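Local coordinates for polycomb protein Pcl (Drosophila melanogaster, PDB 5OQD) that establishes the repressed state of homeotic genes in the early embryo as part of the Esc/E(z) complex, which methylates histone H3, at residues B[44-49]-B[184-189]; B[97-102]-B[116-121]; B[85-90]-B[128-133]. All blocks are in the same frame, centred on the assembly; numbering follows the deposited sequence.

Interaction 1: residues B[44-49]-B[184-189]. With ZN (zinc ion), chain L.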
loop_
_atom_site.group_PDB
_atom_site.type_symbol
_atom_site.label_atom_id
_atom_site.label_comp_id
_atom_site.label_asym_id
_atom_site.label_seq_id
_atom_site.Cartn_x
_atom_site.Cartn_y
_atom_site.Cartn_z
ATOM N N GLN B 44 8.866 -7.647 3.554
ATOM C CA GLN B 44 10.320 -7.727 3.532
ATOM C C GLN B 44 10.904 -7.174 4.827
ATOM O O GLN B 44 10.575 -6.057 5.234
ATOM C CB GLN B 44 10.876 -6.961 2.332
ATOM C CG GLN B 44 12.381 -7.078 2.146
ATOM C CD GLN B 44 12.882 -6.233 0.993
ATOM O OE1 GLN B 44 12.294 -5.201 0.664
ATOM N NE2 GLN B 44 13.971 -6.664 0.371
ATOM N N CYS B 45 11.758 -7.957 5.479
ATOM C CA CYS B 45 12.421 -7.512 6.699
ATOM C C CYS B 45 13.273 -6.278 6.418
ATOM O O CYS B 45 13.926 -6.190 5.378
ATOM C CB CYS B 45 13.282 -8.631 7.286
ATOM S SG CYS B 45 14.139 -8.208 8.829
ATOM N N CYS B 46 13.201 -5.280 7.281
ATOM C CA CYS B 46 14.071 -4.131 7.121
ATOM C C CYS B 46 15.557 -4.413 7.338
ATOM O O CYS B 46 16.386 -3.877 6.632
ATOM C CB CYS B 46 13.595 -2.937 7.954
ATOM S SG CYS B 46 13.341 -3.227 9.709
ATOM N N LYS B 47 15.900 -5.183 8.360
ATOM C CA LYS B 47 17.298 -5.550 8.597
ATOM C C LYS B 47 18.025 -6.570 7.690
ATOM O O LYS B 47 19.127 -6.309 7.236
ATOM C CB LYS B 47 17.514 -5.863 10.073
ATOM C CG LYS B 47 17.584 -4.606 10.919
ATOM C CD LYS B 47 17.633 -4.912 12.399
ATOM C CE LYS B 47 18.035 -3.681 13.183
ATOM N NZ LYS B 47 18.170 -3.980 14.629
ATOM N N CYS B 48 17.384 -7.698 7.403
ATOM C CA CYS B 48 17.980 -8.792 6.639
ATOM C C CYS B 48 17.565 -8.743 5.170
ATOM O O CYS B 48 18.187 -9.384 4.321
ATOM C CB CYS B 48 17.597 -10.144 7.248
ATOM S SG CYS B 48 15.870 -10.628 7.012
ATOM N N ARG B 49 16.504 -7.990 4.893
ATOM C CA ARG B 49 15.998 -7.769 3.537
ATOM C C ARG B 49 15.498 -9.045 2.862
ATOM O O ARG B 49 15.397 -9.108 1.637
ATOM C CB ARG B 49 17.071 -7.109 2.667
ATOM C CG ARG B 49 17.692 -5.869 3.291
ATOM C CD ARG B 49 18.717 -5.237 2.371
ATOM N NE ARG B 49 19.434 -4.147 3.026
ATOM C CZ ARG B 49 20.442 -3.481 2.474
ATOM N NH1 ARG B 49 20.857 -3.798 1.255
ATOM N NH2 ARG B 49 21.037 -2.504 3.143
ATOM N N VAL B 184 12.384 0.644 3.451
ATOM C CA VAL B 184 13.003 0.880 4.746
ATOM C C VAL B 184 14.089 -0.156 5.015
ATOM O O VAL B 184 13.794 -1.315 5.308
ATOM C CB VAL B 184 11.964 0.846 5.882
ATOM C CG1 VAL B 184 12.590 1.304 7.186
ATOM C CG2 VAL B 184 10.773 1.721 5.530
ATOM N N PHE B 185 15.345 0.265 4.899
ATOM C CA PHE B 185 16.481 -0.604 5.194
ATOM C C PHE B 185 17.283 -0.062 6.373
ATOM O O PHE B 185 17.857 1.026 6.296
ATOM C CB PHE B 185 17.387 -0.756 3.967
ATOM C CG PHE B 185 16.810 -1.624 2.884
ATOM C CD1 PHE B 185 15.949 -2.662 3.198
ATOM C CD2 PHE B 185 17.129 -1.404 1.554
ATOM C CE1 PHE B 185 15.413 -3.461 2.204
ATOM C CE2 PHE B 185 16.599 -2.202 0.556
ATOM C CZ PHE B 185 15.738 -3.229 0.882
ATOM N N LEU B 186 17.312 -0.820 7.464
ATOM C CA LEU B 186 18.073 -0.430 8.644
ATOM C C LEU B 186 19.411 -1.154 8.698
ATOM O O LEU B 186 19.552 -2.252 8.159
ATOM C CB LEU B 186 17.280 -0.719 9.922
ATOM C CG LEU B 186 16.390 0.388 10.496
ATOM C CD1 LEU B 186 15.276 0.750 9.534
ATOM C CD2 LEU B 186 15.821 -0.031 11.843
ATOM N N GLU B 187 20.393 -0.533 9.341
ATOM C CA GLU B 187 21.639 -1.217 9.648
ATOM C C GLU B 187 21.364 -2.191 10.788
ATOM O O GLU B 187 20.532 -1.910 11.653
ATOM C CB GLU B 187 22.743 -0.221 10.016
ATOM C CG GLU B 187 23.160 0.696 8.873
ATOM C CD GLU B 187 23.754 -0.058 7.697
ATOM O OE1 GLU B 187 23.601 0.413 6.550
ATOM O OE2 GLU B 187 24.377 -1.119 7.917
ATOM N N PRO B 188 22.050 -3.345 10.789
ATOM C CA PRO B 188 21.775 -4.417 11.754
ATOM C C PRO B 188 21.901 -3.993 13.217
ATOM O O PRO B 188 21.244 -4.577 14.080
ATOM C CB PRO B 188 22.832 -5.476 11.412
ATOM C CG PRO B 188 23.889 -4.744 10.652
ATOM C CD PRO B 188 23.155 -3.696 9.882
ATOM N N HIS B 189 22.726 -2.987 13.488
ATOM C CA HIS B 189 23.001 -2.569 14.860
ATOM C C HIS B 189 22.073 -1.460 15.350
ATOM O O HIS B 189 22.131 -1.068 16.514
ATOM C CB HIS B 189 24.454 -2.107 14.983
ATOM C CG HIS B 189 24.806 -0.975 14.070
ATOM N ND1 HIS B 189 25.247 -1.172 12.779
ATOM C CD2 HIS B 189 24.780 0.364 14.260
ATOM C CE1 HIS B 189 25.479 -0.001 12.214
ATOM N NE2 HIS B 189 25.206 0.948 13.089
HETATM ZN ZN ZN L . 15.432 -10.258 9.193
HETATM O O HOH W 1 11.950 -3.221 4.569
HETATM O O HOH W 2 19.566 -3.906 5.549
#

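Interaction 2: residues B[97-102]-B[116-121]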
loop_
_atom_site.group_PDB
_atom_site.type_symbol
_atom_site.label_atom_id
_atom_site.label_comp_id
_atom_site.label_asym_id
_atom_site.label_seq_id
_atom_site.Cartn_x
_atom_site.Cartn_y
_atom_site.Cartn_z
ATOM N N HIS B 97 -4.365 4.441 -5.299
ATOM C CA HIS B 97 -3.572 3.456 -6.025
ATOM C C HIS B 97 -4.003 2.045 -5.637
ATOM O O HIS B 97 -4.106 1.168 -6.491
ATOM C CB HIS B 97 -2.076 3.653 -5.760
ATOM C CG HIS B 97 -1.191 2.975 -6.759
ATOM N ND1 HIS B 97 -0.066 3.573 -7.284
ATOM C CD2 HIS B 97 -1.267 1.750 -7.332
ATOM C CE1 HIS B 97 0.511 2.748 -8.140
ATOM N NE2 HIS B 97 -0.199 1.635 -8.187
ATOM N N ILE B 98 -4.253 1.836 -4.348
ATOM C CA ILE B 98 -4.763 0.558 -3.856
ATOM C C ILE B 98 -6.119 0.246 -4.483
ATOM O O ILE B 98 -6.377 -0.882 -4.903
ATOM C CB ILE B 98 -4.891 0.555 -2.317
ATOM C CG1 ILE B 98 -3.513 0.423 -1.666
ATOM C CG2 ILE B 98 -5.795 -0.578 -1.848
ATOM C CD1 ILE B 98 -3.543 0.522 -0.154
ATOM N N ALA B 99 -6.975 1.261 -4.553
ATOM C CA ALA B 99 -8.306 1.108 -5.127
ATOM C C ALA B 99 -8.240 0.696 -6.594
ATOM O O ALA B 99 -8.881 -0.269 -7.005
ATOM C CB ALA B 99 -9.098 2.400 -4.976
ATOM N N LEU B 100 -7.454 1.429 -7.377
ATOM C CA LEU B 100 -7.341 1.172 -8.809
ATOM C C LEU B 100 -6.621 -0.141 -9.109
ATOM O O LEU B 100 -6.859 -0.764 -10.143
ATOM C CB LEU B 100 -6.617 2.332 -9.496
ATOM C CG LEU B 100 -7.369 3.665 -9.519
ATOM C CD1 LEU B 100 -6.500 4.768 -10.097
ATOM C CD2 LEU B 100 -8.660 3.533 -10.312
ATOM N N TYR B 101 -5.741 -0.559 -8.204
ATOM C CA TYR B 101 -4.971 -1.783 -8.398
ATOM C C TYR B 101 -5.826 -3.024 -8.159
ATOM O O TYR B 101 -5.720 -4.011 -8.887
ATOM C CB TYR B 101 -3.749 -1.796 -7.476
ATOM C CG TYR B 101 -2.784 -2.930 -7.736
ATOM C CD1 TYR B 101 -1.969 -2.933 -8.861
ATOM C CD2 TYR B 101 -2.675 -3.991 -6.848
ATOM C CE1 TYR B 101 -1.084 -3.966 -9.097
ATOM C CE2 TYR B 101 -1.790 -5.027 -7.074
ATOM C CZ TYR B 101 -0.997 -5.009 -8.201
ATOM O OH TYR B 101 -0.115 -6.040 -8.433
ATOM N N ASN B 102 -6.674 -2.966 -7.138
ATOM C CA ASN B 102 -7.543 -4.085 -6.795
ATOM C C ASN B 102 -8.741 -4.204 -7.730
ATOM O O ASN B 102 -9.173 -5.310 -8.056
ATOM C CB ASN B 102 -8.026 -3.957 -5.349
ATOM C CG ASN B 102 -7.010 -4.466 -4.349
ATOM O OD1 ASN B 102 -7.192 -5.524 -3.746
ATOM N ND2 ASN B 102 -5.925 -3.721 -4.172
ATOM N N ASN B 116 -18.741 5.978 -9.714
ATOM C CA ASN B 116 -19.370 4.662 -9.768
ATOM C C ASN B 116 -18.506 3.522 -9.232
ATOM O O ASN B 116 -19.017 2.590 -8.613
ATOM C CB ASN B 116 -19.784 4.342 -11.206
ATOM C CG ASN B 116 -20.808 5.319 -11.748
ATOM O OD1 ASN B 116 -21.529 5.966 -10.989
ATOM N ND2 ASN B 116 -20.879 5.429 -13.070
ATOM N N ASP B 117 -17.202 3.593 -9.473
ATOM C CA ASP B 117 -16.318 2.483 -9.135
ATOM C C ASP B 117 -15.219 2.732 -8.104
ATOM O O ASP B 117 -14.820 1.821 -7.379
ATOM C CB ASP B 117 -15.532 2.047 -10.374
ATOM C CG ASP B 117 -16.429 1.782 -11.567
ATOM O OD1 ASP B 117 -17.605 1.414 -11.358
ATOM O OD2 ASP B 117 -15.960 1.942 -12.713
ATOM N N ILE B 118 -14.732 3.968 -8.044
ATOM C CA ILE B 118 -13.624 4.311 -7.160
ATOM C C ILE B 118 -14.240 4.820 -5.861
ATOM O O ILE B 118 -13.836 4.411 -4.772
ATOM C CB ILE B 118 -12.692 5.397 -7.725
ATOM C CG1 ILE B 118 -12.179 4.992 -9.108
ATOM C CG2 ILE B 118 -11.534 5.660 -6.772
ATOM C CD1 ILE B 118 -11.326 6.047 -9.775
ATOM N N TRP B 119 -15.215 5.716 -5.988
ATOM C CA TRP B 119 -15.884 6.324 -4.839
ATOM C C TRP B 119 -16.496 5.313 -3.855
ATOM O O TRP B 119 -16.288 5.443 -2.649
ATOM C CB TRP B 119 -16.962 7.300 -5.330
ATOM C CG TRP B 119 -17.718 8.008 -4.252
ATOM C CD1 TRP B 119 -19.043 7.871 -3.958
ATOM C CD2 TRP B 119 -17.199 8.974 -3.333
ATOM N NE1 TRP B 119 -19.382 8.693 -2.911
ATOM C CE2 TRP B 119 -18.268 9.380 -2.507
ATOM C CE3 TRP B 119 -15.936 9.536 -3.124
ATOM C CZ2 TRP B 119 -18.111 10.318 -1.490
ATOM C CZ3 TRP B 119 -15.782 10.467 -2.115
ATOM C CH2 TRP B 119 -16.864 10.849 -1.310
ATOM N N PRO B 120 -17.244 4.342 -4.350
ATOM C CA PRO B 120 -17.862 3.370 -3.452
ATOM C C PRO B 120 -16.819 2.557 -2.714
ATOM O O PRO B 120 -16.934 2.348 -1.510
ATOM C CB PRO B 120 -18.638 2.468 -4.405
ATOM C CG PRO B 120 -18.928 3.329 -5.580
ATOM C CD PRO B 120 -17.732 4.212 -5.730
ATOM N N PHE B 121 -15.793 2.127 -3.434
ATOM C CA PHE B 121 -14.802 1.219 -2.889
ATOM C C PHE B 121 -14.032 1.826 -1.728
ATOM O O PHE B 121 -13.827 1.183 -0.711
ATOM C CB PHE B 121 -13.847 0.796 -3.996
ATOM C CG PHE B 121 -12.658 0.028 -3.512
ATOM C CD1 PHE B 121 -12.532 -1.318 -3.785
ATOM C CD2 PHE B 121 -11.659 0.654 -2.800
ATOM C CE1 PHE B 121 -11.438 -2.027 -3.349
ATOM C CE2 PHE B 121 -10.562 -0.047 -2.357
ATOM C CZ PHE B 121 -10.451 -1.391 -2.634
#

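Interaction 3: residues B[85-90]-B[128-133]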
loop_
_atom_site.group_PDB
_atom_site.type_symbol
_atom_site.label_atom_id
_atom_site.label_comp_id
_atom_site.label_asym_id
_atom_site.label_seq_id
_atom_site.Cartn_x
_atom_site.Cartn_y
_atom_site.Cartn_z
ATOM N N VAL B 85 6.342 -5.667 13.848
ATOM C CA VAL B 85 5.473 -5.169 12.790
ATOM C C VAL B 85 4.904 -3.805 13.166
ATOM O O VAL B 85 4.551 -3.559 14.322
ATOM C CB VAL B 85 4.318 -6.147 12.482
ATOM C CG1 VAL B 85 4.860 -7.425 11.861
ATOM C CG2 VAL B 85 3.517 -6.457 13.737
ATOM N N ARG B 86 4.938 -2.877 12.227
ATOM C CA ARG B 86 4.258 -1.615 12.419
ATOM C C ARG B 86 3.528 -1.207 11.159
ATOM O O ARG B 86 4.082 -1.231 10.074
ATOM C CB ARG B 86 5.250 -0.526 12.833
ATOM N N ARG B 87 2.277 -0.824 11.325
ATOM C CA ARG B 87 1.461 -0.319 10.230
ATOM C C ARG B 87 1.792 1.137 9.915
ATOM O O ARG B 87 1.847 1.977 10.813
ATOM C CB ARG B 87 -0.021 -0.462 10.571
ATOM C CG ARG B 87 -0.964 0.246 9.614
ATOM C CD ARG B 87 -1.738 -0.736 8.748
ATOM N NE ARG B 87 -1.141 -0.887 7.425
ATOM C CZ ARG B 87 -1.785 -1.376 6.370
ATOM N NH1 ARG B 87 -3.048 -1.763 6.483
ATOM N NH2 ARG B 87 -1.166 -1.479 5.203
ATOM N N MET B 88 2.014 1.427 8.637
ATOM C CA MET B 88 2.281 2.793 8.198
ATOM C C MET B 88 0.992 3.602 8.105
ATOM O O MET B 88 -0.088 3.048 7.897
ATOM C CB MET B 88 2.984 2.800 6.839
ATOM C CG MET B 88 4.369 2.181 6.819
ATOM S SD MET B 88 5.048 2.181 5.146
ATOM C CE MET B 88 6.672 1.489 5.427
ATOM N N GLN B 89 1.111 4.916 8.265
ATOM C CA GLN B 89 -0.005 5.815 8.003
ATOM C C GLN B 89 0.088 6.289 6.560
ATOM O O GLN B 89 1.088 6.887 6.159
ATOM C CB GLN B 89 -0.001 6.999 8.972
ATOM C CG GLN B 89 -1.221 7.899 8.858
ATOM C CD GLN B 89 -1.326 8.885 10.007
ATOM O OE1 GLN B 89 -0.614 9.888 10.050
ATOM N NE2 GLN B 89 -2.216 8.599 10.951
ATOM N N ILE B 90 -0.957 6.034 5.787
ATOM C CA ILE B 90 -0.928 6.265 4.355
ATOM C C ILE B 90 -1.802 7.424 3.911
ATOM O O ILE B 90 -2.808 7.727 4.524
ATOM C CB ILE B 90 -1.345 5.010 3.576
ATOM C CG1 ILE B 90 -2.840 4.772 3.715
ATOM C CG2 ILE B 90 -0.575 3.805 4.068
ATOM C CD1 ILE B 90 -3.412 3.941 2.600
ATOM N N GLN B 128 -11.264 0.606 7.305
ATOM C CA GLN B 128 -10.201 -0.389 7.407
ATOM C C GLN B 128 -8.825 0.200 7.099
ATOM O O GLN B 128 -7.813 -0.257 7.634
ATOM C CB GLN B 128 -10.483 -1.564 6.467
ATOM N N LEU B 129 -8.798 1.210 6.237
ATOM C CA LEU B 129 -7.549 1.827 5.799
ATOM C C LEU B 129 -6.798 2.498 6.945
ATOM O O LEU B 129 -7.412 3.051 7.854
ATOM C CB LEU B 129 -7.824 2.849 4.696
ATOM C CG LEU B 129 -8.398 2.299 3.390
ATOM C CD1 LEU B 129 -9.055 3.412 2.592
ATOM C CD2 LEU B 129 -7.318 1.612 2.570
ATOM N N PRO B 130 -5.459 2.439 6.904
ATOM C CA PRO B 130 -4.609 3.099 7.902
ATOM C C PRO B 130 -4.390 4.583 7.612
ATOM O O PRO B 130 -3.308 4.973 7.171
ATOM C CB PRO B 130 -3.293 2.329 7.794
ATOM C CG PRO B 130 -3.247 1.882 6.375
ATOM C CD PRO B 130 -4.675 1.603 5.977
ATOM N N ILE B 131 -5.409 5.399 7.858
ATOM C CA ILE B 131 -5.297 6.840 7.661
ATOM C C ILE B 131 -5.630 7.590 8.946
ATOM O O ILE B 131 -6.121 6.999 9.908
ATOM C CB ILE B 131 -6.219 7.332 6.529
ATOM C CG1 ILE B 131 -7.680 7.013 6.855
ATOM C CG2 ILE B 131 -5.817 6.710 5.201
ATOM C CD1 ILE B 131 -8.642 7.328 5.729
ATOM N N CYS B 132 -5.362 8.891 8.958
ATOM C CA CYS B 132 -5.620 9.715 10.134
ATOM C C CYS B 132 -7.116 9.859 10.394
ATOM O O CYS B 132 -7.940 9.557 9.531
ATOM C CB CYS B 132 -4.976 11.095 9.975
ATOM S SG CYS B 132 -5.612 12.069 8.593
ATOM N N GLU B 133 -7.483 10.282 11.595
ATOM C CA GLU B 133 -8.892 10.450 11.929
ATOM C C GLU B 133 -9.532 11.528 11.056
ATOM O O GLU B 133 -10.684 11.437 10.663
ATOM C CB GLU B 133 -9.090 10.728 13.417
ATOM C CG GLU B 133 -10.235 9.942 14.042
ATOM C CD GLU B 133 -10.015 8.435 14.000
ATOM O OE1 GLU B 133 -10.639 7.754 13.158
ATOM O OE2 GLU B 133 -9.225 7.922 14.819
#

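Interaction 1: residues B[44-49]-B[184-189]
Arg49 and Phe185 stack face to face. The guanidinium lies nearly flat on the ring, with the two planes 19° apart. Arg49 CZ sits 4.3 Å from the centroid of the Phe185 ring, a cation-pi contact over the face. The aliphatic part of the arginine shares that face: CD stands over the middle of the ring as a CH-pi contact. The arginine chain is extended from CG to NE, and CG lies anti to the carbonyl carbon (chi1 -51°). This runs the chain across the ring rather than away from it. Gln44 meets the CE1 and CZ side of the same ring, its amide plane turned 80° from the ring plane. Both ends of the amide are bonded. Its NE2 gives a straight bond of 3.1 Å to Arg49 O, and its OE1 accepts from Lys183.

The segment 44-49 is a zinc knuckle of the second PHD finger. Cys45 SG and Cys48 SG bind the zinc ion, and Cys75 and Cys78 complete the site. The loop 184-189, between strand 170-173 and helix 194-200, packs against this knuckle on the side away from the metal. Leu186 N donates to Cys46 O at 3.3 Å. Cys46 does not bind the metal. Its CB touches Val184 O, and the same CB lies 4.3 Å from Leu186 CD1.

Lys47 has an extended chain that passes Leu186 CB with its CG. Its NZ then reaches Pro188 O at 3.2 Å and also bonds to Glu190 O, so two backbone carbonyls hold the ammonium. One water joins Gln44 O to Val184 O.

Interaction 2: residues B[97-102]-B[116-121]
Ala99 lies against the Phe121 ring and gives this contact its closest backbone approach. Its CA is 6.5 Å from Ile118 CA. The methyl of Ala99 touches the ring, with CB 3.8 Å from Phe121 CD2. Its CA-H points at the ring off-centre, as a CH-pi contact. The same methyl also meets Ile118 CG2, more loosely, at 4.4 Å.

Leu100 comes next. Its CB leads away from the facing helix, but the branch end turns back. Leu100 CD2 meets Ile118 CD1 at 3.7 Å. The isoleucine extends CG1 and CD1 (chi2 176°) to make this touch. Leu173 packs on Leu100 and Tyr171 on Ile118, both from strand 170-173.

Asn102 closes the row. Its CB approaches Phe121 CE1 at 4.4 Å, while its amide turns to its own helix. ND2 bonds to Ile98 O at 3.0 Å, and OD1 accepts from Arg66 N. Ile98 O thus takes two donors, Asn102 N and ND2, from opposite faces of its plane.

Phe121 holds its ring out between Ala99 and Asn102. Cut back to an alanine, Phe121 would lose its ring, and a gap would probably open beside Ala99 and Asn102, loosening the two helices there.

The axes of segments 97-102 and 116-121 approach to 10.0 Å, with their directions 122° apart. This is apolar packing of helices 92-104 and 114-125 within the winged-helix domain.

Interaction 3: residues B[85-90]-B[128-133]
An inverse gamma turn centred on Pro130 meets the chain just after strand 84-87, where the chain appears to pass from the PHD finger into the winged-helix domain. The turn presents the carbonyl of Pro130 to Ile90. Ile90 N donates to Pro130 O at 2.9 Å with an N-H...O angle of 174°, an almost straight bond. The same oxygen takes a CA-H contact from Gln89, 3.5 Å from its CA.

The proline ring is covered by Arg87. Pro130 CG sits over one face of the guanidinium, offset toward its rim, 3.6 Å from Arg87 CZ. Further back, Arg87 CD rests on Pro130 CB, also at 3.6 Å. The arginine chain is bent at chi2 (109°) and chi3 (-99°), which folds the guanidinium over the ring. Its nitrogens turn to the finger: NH2 forms a salt bridge with Asp68, and NE bonds to Phe70 O.

Ile90 CG1 meets Pro130 CG and Ile131 CG2, each at 3.9 Å. Gln89 keeps an extended chain, and its NE2 passes 3.7 Å from Cys132 CA. Cys132 is itself the N-cap of the helix that follows.

The arginine therefore offers a flat face to an apolar ring while NE, NH1 and NH2 all have hydrogen-bond partners. Arg87 is likely to stay fixed in rotation, with its charge balanced by Asp68.

Interaction 2 is the buried contact of the three, whereas interactions 1 and 3 are partly buried. Interaction 1 joins the PHD finger to the loop before helix 194-200, interaction 2 lies in the winged-helix domain, and interaction 3 appears to mark the passage between them. Strand 84-87 of interaction 3 leads into helix 92-104 of interaction 2, and Ile90 packs on Val95 of that helix. The centres of interactions 1 and 2 are about 32 Å apart, on opposite sides of the chain's centre. Val184 CG2 and Met88 CE pack at 4.1 Å, joining interactions 1 and 3. Interactions 1 and 3 combine arginine faces with backbone hydrogen bonds. No hydrogen bond crosses interaction 2.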